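Local coordinates for protein indole-3-pyruvate decarboxylase (Azospirillum brasilense, PDB 2NXW) that catalyses the thiamine diphosphate- and metal-dependent decarboxylation of indole-3-pyruvate to indole-3-acetaldehyde and carbon dioxide, a step in the biosynthesis of auxin, at residues A[78-83]-A[233-238]; A[389-394]-A[525-530]. All blocks are in the same frame, centred on the assembly; numbering follows the deposited sequence.

Interaction 1: A[78-83]-A[233-238]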
loop_
_atom_site.group_PDB
_atom_site.type_symbol
_atom_site.label_atom_id
_atom_site.label_comp_id
_atom_site.label_asym_id
_atom_site.label_seq_id
_atom_site.Cartn_x
_atom_site.Cartn_y
_atom_site.Cartn_z
ATOM N N ALA A 78 -3.467 -0.184 33.996
ATOM C CA ALA A 78 -4.588 0.295 34.805
ATOM C C ALA A 78 -5.907 -0.153 34.182
ATOM O O ALA A 78 -6.846 -0.555 34.889
ATOM C CB ALA A 78 -4.541 1.809 34.918
ATOM N N ALA A 79 -5.977 -0.102 32.856
ATOM C CA ALA A 79 -7.184 -0.520 32.153
ATOM C C ALA A 79 -7.412 -2.006 32.382
ATOM O O ALA A 79 -8.519 -2.442 32.691
ATOM C CB ALA A 79 -7.046 -0.235 30.657
ATOM N N ARG A 80 -6.352 -2.795 32.248
ATOM C CA ARG A 80 -6.466 -4.230 32.436
ATOM C C ARG A 80 -6.813 -4.588 33.871
ATOM O O ARG A 80 -7.600 -5.501 34.112
ATOM C CB ARG A 80 -5.145 -4.912 32.074
ATOM C CG ARG A 80 -4.749 -4.758 30.629
ATOM C CD ARG A 80 -3.517 -5.602 30.308
ATOM N NE ARG A 80 -2.886 -5.164 29.073
ATOM C CZ ARG A 80 -2.115 -5.931 28.311
ATOM N NH1 ARG A 80 -1.890 -7.196 28.647
ATOM N NH2 ARG A 80 -1.544 -5.422 27.231
ATOM N N TYR A 81 -6.222 -3.873 34.823
ATOM C CA TYR A 81 -6.443 -4.172 36.226
ATOM C C TYR A 81 -7.906 -4.091 36.640
ATOM O O TYR A 81 -8.405 -4.974 37.339
ATOM C CB TYR A 81 -5.615 -3.229 37.108
ATOM C CG TYR A 81 -5.607 -3.634 38.571
ATOM C CD1 TYR A 81 -4.670 -4.551 39.057
ATOM C CD2 TYR A 81 -6.570 -3.146 39.454
ATOM C CE1 TYR A 81 -4.695 -4.977 40.393
ATOM C CE2 TYR A 81 -6.604 -3.564 40.787
ATOM C CZ TYR A 81 -5.664 -4.481 41.248
ATOM O OH TYR A 81 -5.705 -4.922 42.550
ATOM N N SER A 82 -8.585 -3.040 36.192
ATOM C CA SER A 82 -9.984 -2.817 36.558
ATOM C C SER A 82 -10.987 -3.017 35.422
ATOM O O SER A 82 -12.170 -2.691 35.583
ATOM C CB SER A 82 -10.129 -1.399 37.121
ATOM O OG SER A 82 -9.310 -1.209 38.266
ATOM N N SER A 83 -10.532 -3.559 34.295
ATOM C CA SER A 83 -11.375 -3.780 33.110
ATOM C C SER A 83 -12.142 -2.506 32.782
ATOM O O SER A 83 -13.361 -2.509 32.607
ATOM C CB SER A 83 -12.345 -4.954 33.330
ATOM O OG SER A 83 -11.627 -6.182 33.420
ATOM N N VAL A 233 -14.085 -11.887 27.246
ATOM C CA VAL A 233 -14.923 -12.253 28.383
ATOM C C VAL A 233 -14.465 -11.443 29.592
ATOM O O VAL A 233 -15.284 -10.942 30.363
ATOM C CB VAL A 233 -14.820 -13.757 28.689
ATOM C CG1 VAL A 233 -15.573 -14.086 29.997
ATOM C CG2 VAL A 233 -15.422 -14.562 27.526
ATOM N N ARG A 234 -13.154 -11.305 29.753
ATOM C CA ARG A 234 -12.640 -10.517 30.867
ATOM C C ARG A 234 -12.867 -9.025 30.628
ATOM O O ARG A 234 -13.359 -8.314 31.505
ATOM C CB ARG A 234 -11.142 -10.758 31.066
ATOM C CG ARG A 234 -10.604 -10.045 32.300
ATOM C CD ARG A 234 -9.100 -9.907 32.277
ATOM N NE ARG A 234 -8.424 -11.184 32.088
ATOM C CZ ARG A 234 -8.475 -12.199 32.942
ATOM N NH1 ARG A 234 -9.177 -12.096 34.061
ATOM N NH2 ARG A 234 -7.814 -13.315 32.674
ATOM N N ARG A 235 -12.521 -8.547 29.435
ATOM C CA ARG A 235 -12.660 -7.119 29.145
ATOM C C ARG A 235 -14.081 -6.596 29.331
ATOM O O ARG A 235 -14.276 -5.499 29.866
ATOM C CB ARG A 235 -12.190 -6.817 27.720
ATOM C CG ARG A 235 -10.711 -7.126 27.456
ATOM C CD ARG A 235 -9.754 -6.254 28.271
ATOM N NE ARG A 235 -8.374 -6.489 27.842
ATOM C CZ ARG A 235 -7.437 -7.103 28.561
ATOM N NH1 ARG A 235 -7.704 -7.556 29.782
ATOM N NH2 ARG A 235 -6.232 -7.293 28.042
ATOM N N TYR A 236 -15.065 -7.387 28.917
ATOM C CA TYR A 236 -16.457 -6.967 29.006
ATOM C C TYR A 236 -17.189 -7.354 30.295
ATOM O O TYR A 236 -18.407 -7.173 30.413
ATOM C CB TYR A 236 -17.220 -7.467 27.772
ATOM C CG TYR A 236 -16.669 -6.910 26.468
ATOM C CD1 TYR A 236 -16.276 -5.572 26.375
ATOM C CD2 TYR A 236 -16.529 -7.716 25.338
ATOM C CE1 TYR A 236 -15.752 -5.045 25.194
ATOM C CE2 TYR A 236 -16.002 -7.197 24.135
ATOM C CZ TYR A 236 -15.617 -5.859 24.081
ATOM O OH TYR A 236 -15.101 -5.335 22.921
ATOM N N GLY A 237 -16.445 -7.881 31.262
ATOM C CA GLY A 237 -17.050 -8.258 32.530
ATOM C C GLY A 237 -18.129 -9.321 32.423
ATOM O O GLY A 237 -19.153 -9.253 33.101
ATOM N N LEU A 238 -17.890 -10.321 31.586
ATOM C CA LEU A 238 -18.852 -11.394 31.373
ATOM C C LEU A 238 -18.552 -12.697 32.119
ATOM O O LEU A 238 -19.129 -13.728 31.800
ATOM C CB LEU A 238 -18.933 -11.692 29.877
ATOM C CG LEU A 238 -19.445 -10.525 29.038
ATOM C CD1 LEU A 238 -19.352 -10.864 27.556
ATOM C CD2 LEU A 238 -20.896 -10.237 29.440
HETATM O O HOH W 1 -9.242 -6.601 31.968
HETATM O O HOH W 2 -13.624 -8.220 34.133
HETATM O O HOH W 3 -15.933 -4.400 31.818
#
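Arg235 sets one face of its guanidinium over the aliphatic stem of Arg80. NH2 of Arg235 lies 3.9 Å from CG of Arg80, and CD is as near. The same NH2 lies over a face of the Arg80 guanidinium, and the two planes are turned 47° apart, so this is not a parallel stack. Arg235 starts out from its backbone away from the helix of Arg80. A bend at chi2 (-65°) brings its end back to the contact. NH2 of Arg235 is 4.1 Å from NE of Arg80, a close approach of like charges. Acidic partners probably offset it: Arg80 makes salt bridges to Asp76 and Glu109. Arg235 is held through NE to the carbonyl of Lys110 and through NH2 to that of Glu109.

Ser83 follows the helix with positive phi and turns its CB toward 233-238. Water carries much of its polar link. One water accepts from NH1 of Arg235 (2.8 Å), donates to O of Arg80 (2.9 Å) and bonds OG of Ser83 (2.8 Å). A second water also bonds OG of Ser83 and donates to O of Arg234 (2.6 Å). A third water donates to O of Arg235 (2.8 Å) and, at longer range, to O of Ser83. Three waters thus bridge the two helix ends. The helix that ends at Arg235 closes in a Schellman motif. Gly237 is its C-prime residue, with Leu238 N bonded to Val233 O and Gly237 N to Arg234 O.

This is an interdomain seam of the TPP enzyme fold. The C-terminal end of helix 68-82, from the N-terminal TPP-binding domain, meets the end of short helix 231-235 of the central domain. Glu68 of the thiamine diphosphate pocket lies at the other end of helix 68-82.

Interaction 2: A[389-394]-A[525-530]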
loop_
_atom_site.group_PDB
_atom_site.type_symbol
_atom_site.label_atom_id
_atom_site.label_comp_id
_atom_site.label_asym_id
_atom_site.label_seq_id
_atom_site.Cartn_x
_atom_site.Cartn_y
_atom_site.Cartn_z
ATOM N N ALA A 389 2.254 -21.252 52.389
ATOM C CA ALA A 389 2.452 -21.048 53.818
ATOM C C ALA A 389 1.456 -20.035 54.384
ATOM O O ALA A 389 1.470 -19.756 55.581
ATOM C CB ALA A 389 3.885 -20.590 54.095
ATOM N N GLY A 390 0.605 -19.469 53.530
ATOM C CA GLY A 390 -0.386 -18.530 54.028
ATOM C C GLY A 390 -0.457 -17.137 53.429
ATOM O O GLY A 390 -1.382 -16.382 53.737
ATOM N N GLN A 391 0.501 -16.777 52.582
ATOM C CA GLN A 391 0.475 -15.450 51.977
ATOM C C GLN A 391 -0.589 -15.362 50.893
ATOM O O GLN A 391 -0.660 -16.217 50.014
ATOM C CB GLN A 391 1.836 -15.115 51.353
ATOM C CG GLN A 391 1.855 -13.755 50.672
ATOM C CD GLN A 391 2.632 -13.766 49.370
ATOM O OE1 GLN A 391 2.095 -13.411 48.308
ATOM N NE2 GLN A 391 3.891 -14.167 49.438
ATOM N N GLU A 392 -1.431 -14.336 50.958
ATOM C CA GLU A 392 -2.438 -14.152 49.924
ATOM C C GLU A 392 -1.640 -13.806 48.663
ATOM O O GLU A 392 -0.782 -12.927 48.692
ATOM C CB GLU A 392 -3.365 -12.992 50.283
ATOM C CG GLU A 392 -4.440 -12.741 49.253
ATOM N N PRO A 393 -1.906 -14.500 47.548
ATOM C CA PRO A 393 -1.172 -14.224 46.307
ATOM C C PRO A 393 -1.303 -12.791 45.804
ATOM O O PRO A 393 -2.330 -12.137 46.003
ATOM C CB PRO A 393 -1.779 -15.213 45.309
ATOM C CG PRO A 393 -2.299 -16.327 46.175
ATOM C CD PRO A 393 -2.893 -15.575 47.345
ATOM N N LEU A 394 -0.251 -12.310 45.152
ATOM C CA LEU A 394 -0.266 -10.972 44.572
ATOM C C LEU A 394 -0.519 -11.098 43.080
ATOM O O LEU A 394 -0.260 -12.150 42.481
ATOM C CB LEU A 394 1.089 -10.272 44.750
ATOM C CG LEU A 394 1.643 -10.029 46.158
ATOM C CD1 LEU A 394 2.843 -9.090 46.079
ATOM C CD2 LEU A 394 0.547 -9.415 47.037
ATOM N N LYS A 525 12.189 -10.964 53.155
ATOM C CA LYS A 525 12.471 -9.587 53.565
ATOM C C LYS A 525 11.673 -8.595 52.724
ATOM O O LYS A 525 11.127 -7.611 53.238
ATOM C CB LYS A 525 13.969 -9.288 53.453
ATOM C CG LYS A 525 14.362 -7.922 53.993
ATOM N N ALA A 526 11.588 -8.853 51.423
ATOM C CA ALA A 526 10.853 -7.958 50.544
ATOM C C ALA A 526 9.390 -7.880 50.958
ATOM O O ALA A 526 8.825 -6.785 51.053
ATOM C CB ALA A 526 10.964 -8.439 49.084
ATOM N N PHE A 527 8.770 -9.034 51.187
ATOM C CA PHE A 527 7.371 -9.055 51.596
ATOM C C PHE A 527 7.169 -8.422 52.966
ATOM O O PHE A 527 6.121 -7.836 53.232
ATOM C CB PHE A 527 6.841 -10.486 51.607
ATOM C CG PHE A 527 6.243 -10.905 50.309
ATOM C CD1 PHE A 527 4.916 -10.599 50.008
ATOM C CD2 PHE A 527 7.011 -11.576 49.364
ATOM C CE1 PHE A 527 4.363 -10.954 48.784
ATOM C CE2 PHE A 527 6.462 -11.938 48.131
ATOM C CZ PHE A 527 5.137 -11.626 47.844
ATOM N N ALA A 528 8.165 -8.532 53.831
ATOM C CA ALA A 528 8.037 -7.971 55.173
ATOM C C ALA A 528 8.266 -6.469 55.215
ATOM O O ALA A 528 8.006 -5.826 56.235
ATOM C CB ALA A 528 9.018 -8.661 56.104
ATOM N N THR A 529 8.726 -5.906 54.102
ATOM C CA THR A 529 9.074 -4.495 54.037
ATOM C C THR A 529 8.270 -3.676 53.032
ATOM O O THR A 529 8.563 -3.686 51.838
ATOM C CB THR A 529 10.574 -4.336 53.680
ATOM O OG1 THR A 529 11.355 -5.221 54.501
ATOM C CG2 THR A 529 11.041 -2.909 53.916
ATOM N N ARG A 530 7.253 -2.971 53.515
ATOM C CA ARG A 530 6.454 -2.121 52.647
ATOM C C ARG A 530 6.920 -0.679 52.830
ATOM O O ARG A 530 7.745 -0.395 53.705
ATOM C CB ARG A 530 4.969 -2.270 52.984
ATOM C CG ARG A 530 4.425 -3.625 52.550
ATOM C CD ARG A 530 2.934 -3.580 52.251
ATOM N NE ARG A 530 2.637 -2.784 51.059
ATOM C CZ ARG A 530 1.445 -2.742 50.466
ATOM N NH1 ARG A 530 0.429 -3.454 50.951
ATOM N NH2 ARG A 530 1.267 -1.985 49.389
#
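Gln391 lays its terminal amide over one face of the Phe527 ring, toward the CE1-CZ rim. The amide carbon CD of Gln391 is 3.4 Å from CE1 of Phe527. Amide and ring planes are 32° apart, so the overlap is tilted as well as offset. CG of Gln391 stands anti to the backbone N (chi1 178°), and the bend at chi2 then brings the amide over the ring.

Leu394 meets the same rim obliquely, coming from the opposite direction to the Phe527 side chain. Its CD1 is 3.6 Å from CE1 of Phe527, a plain apolar contact. The ring also touches Arg386 of helix 376-388 and Ile470 of strand 470-475. With an alanine in place of Phe527, the Gln391 amide would probably lose the surface it rests on, and Leu394 its apolar partner, leaving a gap between loop and helix.

The contact is surface packing in the C-terminal TPP-binding domain. Segment 389-394 leads into strand 395-398. Helix 516-528, which carries Phe527, is the connection of a beta-alpha-beta crossover from strand 509-513 to the neighbouring parallel strand 534-539.

Overall arrangement
Interaction 1 is partly buried, near the centre of the chain, and joins two domains. Interaction 2 lies at the surface and holds parts of one domain together. They share no helix or strand. Their centres are 26 Å apart and their nearest atoms about 8 Å, without touching. Along the chain they come in series. The chemistry follows the place. The interdomain seam is polar, with arginines held by acids and carbonyls, and with waters bridging the helix ends. In the surface contact the side chains meet directly: one aromatic ring takes an amide and a leucine. Both lie away from the cofactor and magnesium sites.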